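Local coordinates for putative uncharacterized protein (Ustilago maydis, PDB 4GNX) that binds single-stranded DNA as part of replication protein A, probably as its large subunit built from several OB folds, at residues L40-L45 against E51-G56; Y4-L9 against I18-T23; N71-I76 against T112-V117; E185-N190 against S220-N225; P66-N71 against T103-C108. One frame throughout, in Å; residues are numbered along the deposited sequence.

Interaction 1: L40-L45 against E51-G56. With nucleotides of chain G.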
# COMPACT_ATOMS: atom_id res chain seq x y z
N LEU C 40 13.65 -15.98 20.45
CA LEU C 40 14.10 -14.61 20.58
C LEU C 40 13.05 -13.71 21.22
O LEU C 40 11.89 -14.08 21.37
CB LEU C 40 14.46 -14.04 19.21
CG LEU C 40 13.31 -13.75 18.25
CD1 LEU C 40 12.74 -12.36 18.45
CD2 LEU C 40 13.82 -13.90 16.82
N PHE C 41 13.48 -12.52 21.59
CA PHE C 41 12.55 -11.53 22.06
C PHE C 41 13.20 -10.19 21.81
O PHE C 41 14.38 -10.11 21.45
CB PHE C 41 12.28 -11.70 23.56
CG PHE C 41 13.28 -11.02 24.43
CD1 PHE C 41 12.94 -9.86 25.13
CD2 PHE C 41 14.58 -11.50 24.54
CE1 PHE C 41 13.87 -9.21 25.93
CE2 PHE C 41 15.51 -10.86 25.35
CZ PHE C 41 15.16 -9.71 26.04
N SER C 42 12.43 -9.14 21.99
CA SER C 42 12.98 -7.83 21.81
C SER C 42 12.33 -6.83 22.71
O SER C 42 11.23 -7.01 23.21
CB SER C 42 12.82 -7.38 20.36
OG SER C 42 11.46 -7.17 20.07
N VAL C 43 13.04 -5.73 22.87
CA VAL C 43 12.66 -4.69 23.77
C VAL C 43 12.90 -3.37 23.05
O VAL C 43 13.83 -3.26 22.23
CB VAL C 43 13.55 -4.79 25.02
CG1 VAL C 43 14.20 -3.46 25.37
CG2 VAL C 43 12.77 -5.39 26.18
N ASN C 44 12.06 -2.38 23.32
CA ASN C 44 12.33 -1.05 22.81
C ASN C 44 12.84 -0.20 23.95
O ASN C 44 12.41 -0.36 25.10
CB ASN C 44 11.10 -0.44 22.13
CG ASN C 44 10.88 -0.95 20.71
OD1 ASN C 44 11.57 -1.86 20.24
ND2 ASN C 44 9.91 -0.37 20.01
N LEU C 45 13.77 0.70 23.63
CA LEU C 45 14.47 1.51 24.64
C LEU C 45 14.45 2.99 24.30
O LEU C 45 14.56 3.37 23.13
CB LEU C 45 15.92 1.04 24.76
CG LEU C 45 16.13 -0.42 25.11
CD1 LEU C 45 17.56 -0.78 24.82
CD2 LEU C 45 15.81 -0.63 26.57
N GLU C 51 15.35 6.67 20.61
CA GLU C 51 14.90 5.31 20.81
C GLU C 51 15.77 4.28 20.08
O GLU C 51 16.38 4.60 19.06
CB GLU C 51 13.44 5.17 20.39
CG GLU C 51 12.46 5.94 21.27
CD GLU C 51 11.03 5.96 20.74
OE1 GLU C 51 10.72 6.83 19.88
OE2 GLU C 51 10.21 5.11 21.19
N ILE C 52 15.83 3.07 20.62
CA ILE C 52 16.48 1.99 19.90
C ILE C 52 15.87 0.65 20.28
O ILE C 52 15.42 0.47 21.42
CB ILE C 52 18.02 1.97 20.11
CG1 ILE C 52 18.69 0.95 19.18
CG2 ILE C 52 18.38 1.68 21.56
CD1 ILE C 52 20.04 1.34 18.65
N LYS C 53 15.87 -0.26 19.30
CA LYS C 53 15.47 -1.64 19.51
C LYS C 53 16.64 -2.52 19.92
O LYS C 53 17.73 -2.46 19.33
CB LYS C 53 14.87 -2.20 18.24
CG LYS C 53 14.23 -3.55 18.43
CD LYS C 53 13.67 -4.09 17.13
CE LYS C 53 13.15 -5.50 17.34
NZ LYS C 53 12.27 -5.95 16.24
N ALA C 54 16.41 -3.37 20.91
CA ALA C 54 17.36 -4.40 21.26
C ALA C 54 16.70 -5.79 21.22
O ALA C 54 15.54 -5.95 21.60
CB ALA C 54 17.93 -4.11 22.61
N THR C 55 17.46 -6.79 20.78
CA THR C 55 16.93 -8.14 20.63
C THR C 55 17.87 -9.17 21.25
O THR C 55 19.10 -9.06 21.15
CB THR C 55 16.77 -8.51 19.15
OG1 THR C 55 15.88 -7.59 18.51
CG2 THR C 55 16.23 -9.93 18.99
N GLY C 56 17.29 -10.18 21.87
CA GLY C 56 18.07 -11.29 22.37
C GLY C 56 17.65 -12.55 21.67
O GLY C 56 16.46 -12.78 21.47
P DT G 3 15.26 -15.94 10.48
OP1 DT G 3 14.88 -17.22 9.83
OP2 DT G 3 15.55 -14.74 9.66
O5' DT G 3 14.11 -15.57 11.52
C5' DT G 3 13.33 -16.62 12.11
C4' DT G 3 12.05 -16.06 12.67
O4' DT G 3 12.36 -14.91 13.48
C3' DT G 3 11.05 -15.58 11.62
O3' DT G 3 9.74 -16.03 11.99
C2' DT G 3 11.16 -14.06 11.68
C1' DT G 3 11.49 -13.85 13.14
N1 DT G 3 12.17 -12.58 13.46
C2 DT G 3 11.43 -11.60 14.08
O2 DT G 3 10.25 -11.72 14.35
N3 DT G 3 12.13 -10.45 14.36
C4 DT G 3 13.47 -10.20 14.10
O4 DT G 3 13.96 -9.12 14.42
C5 DT G 3 14.18 -11.28 13.46
C7 DT G 3 15.64 -11.11 13.14
C6 DT G 3 13.51 -12.40 13.18
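K53 runs along the strand that faces it, and its side chain is a worked example of how a hairpin face is built. Its CB and CG pass beside the amide oxygen of N44, with K53 CG 3.6 Å from N44 OD1. K53 CG stands anti to the backbone N (chi1 -171°) and every later torsion is also extended, which carries the chain down the strand to S42. There K53 CE lies 3.6 Å from S42 OG. K53 NZ takes its strongest polar partner outside the two strands, a hydrogen bond to the carbonyl of F88. The base of DT3 of chain G is close as well, but at 4.0 Å from K53 NZ, O4 of DT3 of chain G is beyond hydrogen-bonding length.

S42, N44, K53 and T55 lie on this face, whereas F41, V43, L45, I52 and A54 point to the other. On that second face L45 CD1 rests 4.0 Å from A54 CB, and the ring of F41 meets Y65 edge-to-face. Six backbone bonds hold the strands, two in each of the pairs F41–G56, V43–A54 and L45–I52; the straightest, A54 N to V43 O, has an N-H...O angle of 173°. Near the end of the ladder, L40 CD2 comes within 3.8 Å of the sugar O4' of DT3 of chain G. Such an antiparallel hairpin, apolar on one face and turned to nucleic acid on the other, is typical of a DNA-binding OB fold.

Interaction 2: Y4-L9 against I18-T23; sequences YPIEGL and IKARVT
I18, I6 and Y4 bury more surface than the other residues where the N-terminal segment folds against the first strand of an OB-fold barrel. I18 is the centre of the contact, and its two branches have different work to do. With CG1 placed between the backbone N and the carbonyl carbon (chi1 61°), the longer branch sends CD1 to I6, I18 CD1 reaching within 4.1 Å of I6 CG1. The shorter branch drops onto the start of the incoming segment, I18 CG2 lying 3.5 Å from Y4 O.

I6 in turn reaches past I18. Its extended outer torsion (chi2 164°) carries the terminal methyl onward along the strand, where I6 CD1 touches A20 CB at 3.9 Å. Y4 contributes mainly backbone and CB, because its ring leads away from I18; the side chain touches Q13 and W16.

What presents these groups is a short 3-10 turn over residues 6-8, closed by backbone bonds from G8 N to P5 O and from L9 N to I6 O, each 3.0 Å long. D47 and S49 hold the same turn from outside, OD2 of D47 accepting from I6 N and OG of S49 from E7 N. The example illustrates how a terminal segment can be held by polar bonds to its backbone while its side chains supply the packing. I97, from a further strand, touches both I18 and L9. These last two side chains meet at about a right angle, with L9 CD2 3.7 Å from I18 CG2.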
# COMPACT_ATOMS: atom_id res chain seq x y z
N TYR C 4 26.91 6.59 27.09
CA TYR C 4 26.54 7.17 25.80
C TYR C 4 25.05 7.47 25.73
O TYR C 4 24.25 6.70 26.27
CB TYR C 4 26.88 6.18 24.67
CG TYR C 4 28.30 6.24 24.15
CD1 TYR C 4 28.56 6.53 22.80
CD2 TYR C 4 29.39 6.01 25.01
CE1 TYR C 4 29.86 6.59 22.31
CE2 TYR C 4 30.69 6.07 24.53
CZ TYR C 4 30.93 6.36 23.19
OH TYR C 4 32.23 6.41 22.73
N PRO C 5 24.66 8.57 25.05
CA PRO C 5 23.28 8.72 24.57
C PRO C 5 23.03 7.65 23.54
O PRO C 5 23.99 7.22 22.88
CB PRO C 5 23.30 10.07 23.87
CG PRO C 5 24.71 10.26 23.44
CD PRO C 5 25.50 9.69 24.59
N ILE C 6 21.78 7.22 23.40
CA ILE C 6 21.39 6.21 22.40
C ILE C 6 21.74 6.63 20.97
O ILE C 6 22.30 5.84 20.20
CB ILE C 6 19.90 5.85 22.51
CG1 ILE C 6 19.72 4.88 23.68
CG2 ILE C 6 19.39 5.21 21.22
CD1 ILE C 6 18.30 4.73 24.16
N GLU C 7 21.42 7.88 20.63
CA GLU C 7 21.73 8.44 19.32
C GLU C 7 23.22 8.44 18.99
O GLU C 7 23.62 8.63 17.84
CB GLU C 7 21.16 9.84 19.24
CG GLU C 7 19.76 9.81 18.71
CD GLU C 7 19.76 9.41 17.24
OE1 GLU C 7 20.38 10.16 16.44
OE2 GLU C 7 19.14 8.35 16.90
N GLY C 8 24.03 8.22 20.02
CA GLY C 8 25.45 8.19 19.88
C GLY C 8 26.00 6.86 19.43
O GLY C 8 27.13 6.80 19.01
N LEU C 9 25.20 5.80 19.51
CA LEU C 9 25.66 4.43 19.23
C LEU C 9 25.90 4.10 17.76
O LEU C 9 25.18 4.55 16.87
CB LEU C 9 24.65 3.43 19.75
CG LEU C 9 24.21 3.56 21.22
CD1 LEU C 9 22.93 2.72 21.42
CD2 LEU C 9 25.34 3.18 22.18
N ILE C 18 24.70 2.39 28.01
CA ILE C 18 23.55 3.29 27.91
C ILE C 18 22.66 3.21 29.15
O ILE C 18 22.58 2.17 29.79
CB ILE C 18 22.71 3.07 26.63
CG1 ILE C 18 22.14 1.65 26.56
CG2 ILE C 18 23.52 3.43 25.38
CD1 ILE C 18 21.26 1.43 25.35
N LYS C 19 22.02 4.33 29.47
CA LYS C 19 21.00 4.37 30.51
C LYS C 19 19.65 4.62 29.84
O LYS C 19 19.40 5.70 29.32
CB LYS C 19 21.32 5.49 31.49
CG LYS C 19 21.22 5.10 32.96
CD LYS C 19 19.99 5.70 33.63
CE LYS C 19 20.25 7.07 34.26
NZ LYS C 19 20.24 7.08 35.76
N ALA C 20 18.79 3.60 29.83
CA ALA C 20 17.53 3.69 29.07
C ALA C 20 16.35 3.01 29.77
O ALA C 20 16.55 2.05 30.53
CB ALA C 20 17.73 3.08 27.70
N ARG C 21 15.12 3.49 29.52
CA ARG C 21 13.97 2.75 30.04
C ARG C 21 13.29 1.92 28.97
O ARG C 21 13.18 2.35 27.83
CB ARG C 21 12.97 3.60 30.84
CG ARG C 21 11.93 4.36 30.06
CD ARG C 21 10.64 4.60 30.85
NE ARG C 21 10.80 4.80 32.29
CZ ARG C 21 11.33 5.88 32.86
NH1 ARG C 21 11.81 6.87 32.12
NH2 ARG C 21 11.41 5.96 34.19
N VAL C 22 12.87 0.72 29.36
CA VAL C 22 12.16 -0.18 28.47
C VAL C 22 10.75 0.34 28.28
O VAL C 22 9.99 0.42 29.22
CB VAL C 22 12.05 -1.60 29.04
CG1 VAL C 22 11.31 -2.48 28.05
CG2 VAL C 22 13.43 -2.18 29.34
N THR C 23 10.42 0.72 27.05
CA THR C 23 9.09 1.20 26.75
C THR C 23 8.17 0.07 26.32
O THR C 23 6.97 0.16 26.56
CB THR C 23 9.11 2.23 25.64
OG1 THR C 23 9.66 1.62 24.48
CG2 THR C 23 9.95 3.41 26.06

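Interaction 3: N71-I76 against T112-V117; sequences NHVYLI and TDVPEV
V73 and V114 form the tight end of this contact, both buried and both directed toward the opposite segment. A single methyl from each does the touching: V73 CG1 lies 3.9 Å from V114 CG2, and the two side chains run antiparallel, one alongside the other. In V73 the touching methyl is the one anti to the backbone N (chi1 169°); in V114 it is the one lying beside the backbone N.

The other end is looser and more open to solvent. N71 and V117, each partly exposed, meet where the amide oxygen N71 OD1 approaches V117 CG2 at 4.0 Å, a van der Waals touch between a polar atom and a methyl.

R21, from the strand next to 73-77, links the two segments. Its NE donates a hydrogen bond to the carbonyl of N71, and its NH1 makes a weak one to that of V114, which places a charged group as a bridge across a contact that has no polar bond of its own. The general lesson concerns connections without regular structure: a small apolar pair and an arginine from a neighbouring strand both join residues 112-117 to the sheet. The arrangement fits a chain of tandem OB folds, in which the segment after strand 104-107, probably an interdomain linker, packs on the first OB fold before the next domain begins.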
# COMPACT_ATOMS: atom_id res chain seq x y z
N ASN C 71 8.91 -0.01 31.54
CA ASN C 71 8.88 1.23 32.27
C ASN C 71 9.97 1.34 33.33
O ASN C 71 10.14 2.40 33.94
CB ASN C 71 7.49 1.49 32.85
CG ASN C 71 7.22 2.95 33.06
OD1 ASN C 71 7.64 3.80 32.26
ND2 ASN C 71 6.52 3.27 34.13
N HIS C 72 10.71 0.25 33.53
CA HIS C 72 11.88 0.26 34.40
C HIS C 72 13.10 0.70 33.62
O HIS C 72 13.11 0.61 32.39
CB HIS C 72 12.10 -1.12 35.00
CG HIS C 72 11.04 -1.53 36.00
ND1 HIS C 72 11.26 -1.54 37.33
CD2 HIS C 72 9.73 -1.96 35.82
CE1 HIS C 72 10.15 -1.95 37.97
NE2 HIS C 72 9.21 -2.21 37.04
N VAL C 73 14.12 1.17 34.33
CA VAL C 73 15.30 1.84 33.74
C VAL C 73 16.57 1.05 33.98
O VAL C 73 16.84 0.61 35.10
CB VAL C 73 15.49 3.25 34.35
CG1 VAL C 73 16.83 3.85 33.96
CG2 VAL C 73 14.35 4.17 33.95
N TYR C 74 17.38 0.88 32.94
CA TYR C 74 18.53 -0.01 33.03
C TYR C 74 19.84 0.55 32.48
O TYR C 74 19.84 1.41 31.59
CB TYR C 74 18.23 -1.33 32.33
CG TYR C 74 17.02 -2.06 32.83
CD1 TYR C 74 15.73 -1.72 32.39
CD2 TYR C 74 17.14 -3.13 33.73
CE1 TYR C 74 14.62 -2.41 32.85
CE2 TYR C 74 16.03 -3.82 34.18
CZ TYR C 74 14.77 -3.46 33.74
OH TYR C 74 13.66 -4.13 34.18
N LEU C 75 20.93 0.05 33.04
CA LEU C 75 22.28 0.24 32.52
C LEU C 75 22.55 -0.97 31.66
O LEU C 75 22.62 -2.09 32.17
CB LEU C 75 23.30 0.25 33.65
CG LEU C 75 23.62 1.55 34.37
CD1 LEU C 75 23.91 1.27 35.84
CD2 LEU C 75 24.80 2.25 33.71
N ILE C 76 22.69 -0.73 30.36
CA ILE C 76 22.99 -1.79 29.41
C ILE C 76 24.35 -1.51 28.78
O ILE C 76 24.71 -0.36 28.49
CB ILE C 76 21.90 -1.89 28.33
CG1 ILE C 76 20.53 -2.10 28.99
CG2 ILE C 76 22.20 -3.02 27.35
CD1 ILE C 76 19.38 -1.61 28.13
N THR C 112 15.27 9.95 37.00
CA THR C 112 15.10 11.36 36.65
C THR C 112 15.80 11.82 35.36
O THR C 112 15.27 12.67 34.64
CB THR C 112 15.49 12.28 37.82
OG1 THR C 112 16.58 11.69 38.53
CG2 THR C 112 14.32 12.47 38.77
N ASP C 113 16.97 11.27 35.07
CA ASP C 113 17.69 11.59 33.82
C ASP C 113 16.88 11.14 32.62
O ASP C 113 16.80 11.84 31.61
CB ASP C 113 19.05 10.89 33.73
CG ASP C 113 19.56 10.37 35.07
OD1 ASP C 113 18.75 10.09 35.98
OD2 ASP C 113 20.79 10.20 35.18
N VAL C 114 16.29 9.95 32.73
CA VAL C 114 15.57 9.30 31.64
C VAL C 114 14.13 9.82 31.53
O VAL C 114 13.40 9.84 32.52
CB VAL C 114 15.54 7.77 31.82
CG1 VAL C 114 15.00 7.10 30.57
CG2 VAL C 114 16.92 7.25 32.15
N PRO C 115 13.73 10.22 30.32
CA PRO C 115 12.35 10.66 30.09
C PRO C 115 11.35 9.53 30.30
O PRO C 115 11.71 8.35 30.17
CB PRO C 115 12.35 11.10 28.62
CG PRO C 115 13.79 11.31 28.27
CD PRO C 115 14.55 10.32 29.10
N GLU C 116 10.12 9.88 30.62
CA GLU C 116 9.06 8.89 30.79
C GLU C 116 8.10 8.94 29.60
O GLU C 116 7.94 9.98 28.96
CB GLU C 116 8.35 9.07 32.14
CG GLU C 116 9.20 8.55 33.29
CD GLU C 116 8.60 8.76 34.66
OE1 GLU C 116 8.57 9.92 35.13
OE2 GLU C 116 8.20 7.76 35.29
N VAL C 117 7.50 7.79 29.30
CA VAL C 117 6.60 7.68 28.16
C VAL C 117 5.48 8.72 28.22
O VAL C 117 4.72 8.80 29.20
CB VAL C 117 6.03 6.26 28.03
CG1 VAL C 117 7.03 5.37 27.32
CG2 VAL C 117 5.66 5.69 29.39

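Interaction 4: E185-N190 against S220-N225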
# COMPACT_ATOMS: atom_id res chain seq x y z
N GLU C 185 -3.66 -14.29 27.33
CA GLU C 185 -3.83 -15.36 28.31
C GLU C 185 -3.79 -14.85 29.75
O GLU C 185 -4.77 -14.95 30.48
CB GLU C 185 -2.76 -16.43 28.13
CG GLU C 185 -2.67 -16.96 26.71
CD GLU C 185 -1.56 -17.98 26.55
OE1 GLU C 185 -1.34 -18.77 27.50
OE2 GLU C 185 -0.91 -17.99 25.48
N THR C 186 -2.65 -14.29 30.13
CA THR C 186 -2.35 -13.94 31.52
C THR C 186 -3.17 -12.77 32.04
O THR C 186 -2.92 -12.29 33.15
CB THR C 186 -0.85 -13.59 31.68
OG1 THR C 186 -0.49 -12.59 30.72
CG2 THR C 186 0.02 -14.82 31.50
N PHE C 187 -4.14 -12.32 31.27
CA PHE C 187 -4.83 -11.08 31.59
C PHE C 187 -5.49 -11.03 32.97
O PHE C 187 -5.30 -10.06 33.70
CB PHE C 187 -5.82 -10.66 30.50
CG PHE C 187 -6.43 -9.31 30.73
CD1 PHE C 187 -5.61 -8.19 30.89
CD2 PHE C 187 -7.81 -9.15 30.79
CE1 PHE C 187 -6.17 -6.93 31.10
CE2 PHE C 187 -8.37 -7.89 31.01
CZ PHE C 187 -7.55 -6.79 31.16
N PRO C 188 -6.28 -12.07 33.32
CA PRO C 188 -6.89 -12.04 34.66
C PRO C 188 -5.92 -12.28 35.84
O PRO C 188 -6.29 -12.03 36.97
CB PRO C 188 -7.98 -13.11 34.59
CG PRO C 188 -7.68 -13.94 33.39
CD PRO C 188 -6.86 -13.12 32.45
N THR C 189 -4.70 -12.74 35.55
CA THR C 189 -3.59 -12.78 36.53
C THR C 189 -3.37 -11.44 37.24
O THR C 189 -3.14 -11.40 38.45
CB THR C 189 -2.27 -13.19 35.83
OG1 THR C 189 -2.30 -14.59 35.53
CG2 THR C 189 -1.03 -12.86 36.69
N ASN C 190 -3.43 -10.35 36.47
CA ASN C 190 -3.14 -9.01 36.96
C ASN C 190 -4.10 -8.58 38.05
O ASN C 190 -5.30 -8.88 38.00
CB ASN C 190 -3.18 -8.01 35.80
CG ASN C 190 -2.49 -8.54 34.56
OD1 ASN C 190 -1.34 -8.99 34.62
ND2 ASN C 190 -3.19 -8.50 33.43
N SER C 220 2.97 -2.31 21.44
CA SER C 220 1.96 -1.61 22.22
C SER C 220 2.16 -1.88 23.70
O SER C 220 2.79 -2.87 24.08
CB SER C 220 0.56 -2.02 21.80
OG SER C 220 0.31 -1.74 20.44
N THR C 221 1.58 -1.01 24.51
CA THR C 221 1.77 -1.01 25.95
C THR C 221 0.46 -0.73 26.68
O THR C 221 -0.33 0.10 26.24
CB THR C 221 2.88 0.01 26.32
OG1 THR C 221 4.07 -0.71 26.66
CG2 THR C 221 2.48 0.92 27.50
N MET C 222 0.24 -1.44 27.79
CA MET C 222 -0.88 -1.13 28.69
C MET C 222 -0.49 -1.13 30.18
O MET C 222 0.28 -1.98 30.64
CB MET C 222 -2.09 -2.03 28.44
CG MET C 222 -1.86 -3.50 28.75
SD MET C 222 -3.20 -4.22 29.71
CE MET C 222 -4.36 -4.69 28.45
N LEU C 223 -1.04 -0.17 30.92
CA LEU C 223 -0.80 -0.05 32.35
C LEU C 223 -2.10 -0.21 33.10
O LEU C 223 -3.16 0.23 32.63
CB LEU C 223 -0.19 1.31 32.67
CG LEU C 223 1.30 1.49 32.43
CD1 LEU C 223 1.57 2.90 31.94
CD2 LEU C 223 2.09 1.16 33.69
N ILE C 224 -2.02 -0.84 34.27
CA ILE C 224 -3.21 -1.06 35.08
C ILE C 224 -3.21 -0.14 36.29
O ILE C 224 -2.44 -0.33 37.23
CB ILE C 224 -3.32 -2.54 35.49
CG1 ILE C 224 -3.20 -3.44 34.24
CG2 ILE C 224 -4.63 -2.79 36.23
CD1 ILE C 224 -2.63 -4.82 34.49
N ASN C 225 -4.08 0.87 36.24
CA ASN C 225 -4.18 1.88 37.30
C ASN C 225 -2.85 2.61 37.53
O ASN C 225 -2.27 2.53 38.62
CB ASN C 225 -4.71 1.27 38.60
CG ASN C 225 -6.01 0.53 38.40
OD1 ASN C 225 -7.01 1.11 37.97
ND2 ASN C 225 -6.02 -0.76 38.71
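S220 OG is gripped twice, by the carbonyl of G203 and by the backbone N of F217, at the start of the strand that carries M222 and I224, the two residues that reach F187 and N190. The strand presents these side chains to the turn that follows helix 181-185.

M222 is bent at its outer torsions (chi3 85°), so that its methyl rather than its sulfur is brought to the ring: M222 CE lies 3.9 Å from F187 CE1. The methyl approaches obliquely, and the two side chains stand at about a right angle. F187 also meets a second aromatic, Y145, edge-to-face, while L165 lies against both F187 and M222.

I224 deals with a polar residue by touching its carbon part. Its terminal methyl, I224 CD1, sits 3.5 Å from N190 CB and 3.7 Å from N190 CG, again with the side chains at roughly a right angle. The amide nitrogen is a little farther away, N190 ND2 being 3.9 Å from I224 CD1.

As an example of turn-on-strand packing the pattern is clear: methyl groups do the touching on the strand's side. The chemistry thus implies a small, largely apolar contact, probably held by dispersion, with the polar bonds of S220 lying outside it.

Interaction 5: P66-N71 against T103-C108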
# COMPACT_ATOMS: atom_id res chain seq x y z
N PRO C 66 13.64 -12.43 31.72
CA PRO C 66 13.11 -12.19 33.06
C PRO C 66 13.59 -10.86 33.61
O PRO C 66 12.83 -10.15 34.26
CB PRO C 66 13.70 -13.34 33.89
CG PRO C 66 14.02 -14.39 32.89
CD PRO C 66 14.48 -13.64 31.69
N LEU C 67 14.83 -10.51 33.29
CA LEU C 67 15.50 -9.34 33.86
C LEU C 67 14.94 -7.98 33.45
O LEU C 67 15.05 -7.01 34.20
CB LEU C 67 16.99 -9.42 33.54
CG LEU C 67 17.99 -8.39 34.07
CD1 LEU C 67 17.89 -8.23 35.58
CD2 LEU C 67 19.39 -8.81 33.67
N LEU C 68 14.35 -7.89 32.26
CA LEU C 68 13.94 -6.58 31.74
C LEU C 68 12.43 -6.41 31.81
O LEU C 68 11.68 -7.23 31.29
CB LEU C 68 14.44 -6.39 30.31
CG LEU C 68 15.94 -6.29 30.03
CD1 LEU C 68 16.21 -6.55 28.55
CD2 LEU C 68 16.50 -4.94 30.45
N GLN C 69 11.99 -5.33 32.45
CA GLN C 69 10.56 -5.12 32.68
C GLN C 69 10.14 -3.73 32.26
O GLN C 69 10.85 -2.76 32.53
CB GLN C 69 10.22 -5.38 34.15
CG GLN C 69 10.34 -6.84 34.56
CD GLN C 69 10.17 -7.03 36.05
OE1 GLN C 69 9.80 -6.10 36.79
NE2 GLN C 69 10.43 -8.26 36.52
N GLU C 70 8.99 -3.62 31.60
CA GLU C 70 8.55 -2.33 31.04
C GLU C 70 8.48 -1.17 32.02
O GLU C 70 8.11 -1.33 33.18
CB GLU C 70 7.26 -2.43 30.19
CG GLU C 70 6.55 -3.78 30.14
CD GLU C 70 5.73 -3.96 28.87
OE1 GLU C 70 6.31 -3.92 27.76
OE2 GLU C 70 4.49 -4.15 28.96
N ASN C 71 8.91 -0.01 31.54
CA ASN C 71 8.88 1.23 32.27
C ASN C 71 9.97 1.34 33.33
O ASN C 71 10.14 2.40 33.94
CB ASN C 71 7.49 1.49 32.85
CG ASN C 71 7.22 2.95 33.06
OD1 ASN C 71 7.64 3.80 32.26
ND2 ASN C 71 6.52 3.27 34.13
N THR C 103 26.94 -9.44 27.49
CA THR C 103 26.11 -8.27 27.75
C THR C 103 25.78 -8.09 29.24
O THR C 103 25.34 -9.01 29.92
CB THR C 103 24.83 -8.28 26.87
OG1 THR C 103 25.19 -8.06 25.51
CG2 THR C 103 23.86 -7.17 27.27
N GLU C 104 26.04 -6.87 29.72
CA GLU C 104 25.79 -6.47 31.10
C GLU C 104 24.52 -5.64 31.18
O GLU C 104 24.41 -4.59 30.53
CB GLU C 104 26.96 -5.63 31.62
CG GLU C 104 28.21 -6.41 32.01
CD GLU C 104 28.34 -6.64 33.52
OE1 GLU C 104 27.32 -6.54 34.26
OE2 GLU C 104 29.47 -6.91 33.98
N ILE C 105 23.56 -6.11 31.98
CA ILE C 105 22.37 -5.35 32.33
C ILE C 105 22.22 -5.28 33.86
O ILE C 105 22.21 -6.31 34.55
CB ILE C 105 21.09 -5.95 31.71
CG1 ILE C 105 21.20 -5.97 30.18
CG2 ILE C 105 19.86 -5.16 32.16
CD1 ILE C 105 20.11 -6.74 29.49
N GLU C 106 22.15 -4.06 34.37
CA GLU C 106 21.88 -3.82 35.78
C GLU C 106 20.91 -2.65 35.90
O GLU C 106 21.09 -1.63 35.24
CB GLU C 106 23.19 -3.55 36.54
CG GLU C 106 23.97 -4.81 36.87
CD GLU C 106 25.41 -4.57 37.30
OE1 GLU C 106 26.22 -4.09 36.47
OE2 GLU C 106 25.73 -4.89 38.46
N GLU C 107 19.88 -2.82 36.73
CA GLU C 107 18.83 -1.80 36.90
C GLU C 107 19.30 -0.59 37.71
O GLU C 107 20.12 -0.71 38.62
CB GLU C 107 17.57 -2.42 37.51
CG GLU C 107 16.41 -1.45 37.63
CD GLU C 107 15.09 -2.10 37.98
OE1 GLU C 107 14.05 -1.48 37.70
OE2 GLU C 107 15.10 -3.23 38.53
N CYS C 108 18.75 0.58 37.37
CA CYS C 108 19.10 1.86 37.98
C CYS C 108 18.15 2.28 39.09
O CYS C 108 16.98 1.87 39.11
CB CYS C 108 19.09 2.97 36.94
SG CYS C 108 20.56 3.00 35.90
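The connection that leads from the short helix of the OB fold to its next strand packs here against strand 104-107, with L67 and L68 meeting the single side chain of I105. Two successive leucines approach one isoleucine in different ways. L67 points toward the strand, and its CG stands anti to the backbone N (chi1 -176°), which brings a methyl to the root of the partner: L67 CD2 is 3.9 Å from I105 CB and equally 3.9 Å from I105 O. The side chains of L67 and I105 lie side by side, heading opposite ways.

L68 starts from a different direction and curls in only at its end, crossing I105 at about a right angle. Both its methyls take part. L68 CD2 touches the short branch of the isoleucine, 3.8 Å from I105 CG2, while L68 CD1 reaches the long branch, 4.0 Å from I105 CD1. L67 thus lies mainly at the base of I105 and also against its short branch, L68 against both branches, and I105 buries more surface than either leucine. Side chain to side chain the contact is apolar, and there is no polar bond between the segments. L67 is partly exposed, whereas L68 and I105 are buried.

The case shows how a chain without regular structure is also held through its backbone polar groups. K25 NZ, from strand 17-30, bonds to the carbonyl of L68, and Y74 OH bonds to the backbone N of Q69. Y74, on strand 73-77, also packs on both L68 and I105, while F64 of helix 59-64 touches I105 from the helix side.

Interactions 1, 2, 3 and 5 all reach one sheet, that of the first OB fold, and each touches the others. Strand 17-30 is the common middle: T23 N lies 3.0 Å from N44 O of interaction 1, and I18 N lies 2.8 Å from I76 O of interaction 3. Interactions 3 and 5 share N71 and are joined by L75 N to E106 O, 2.8 Å. Interaction 4 lies in the following OB domain, its centre 26 Å from that of interaction 2, yet T221 OG1 is 3.0 Å from T23 O. DNA touches interaction 1; the nearest atoms of interactions 4, 5, 2 and 3 are about 7, 11, 13 and 15 Å from it.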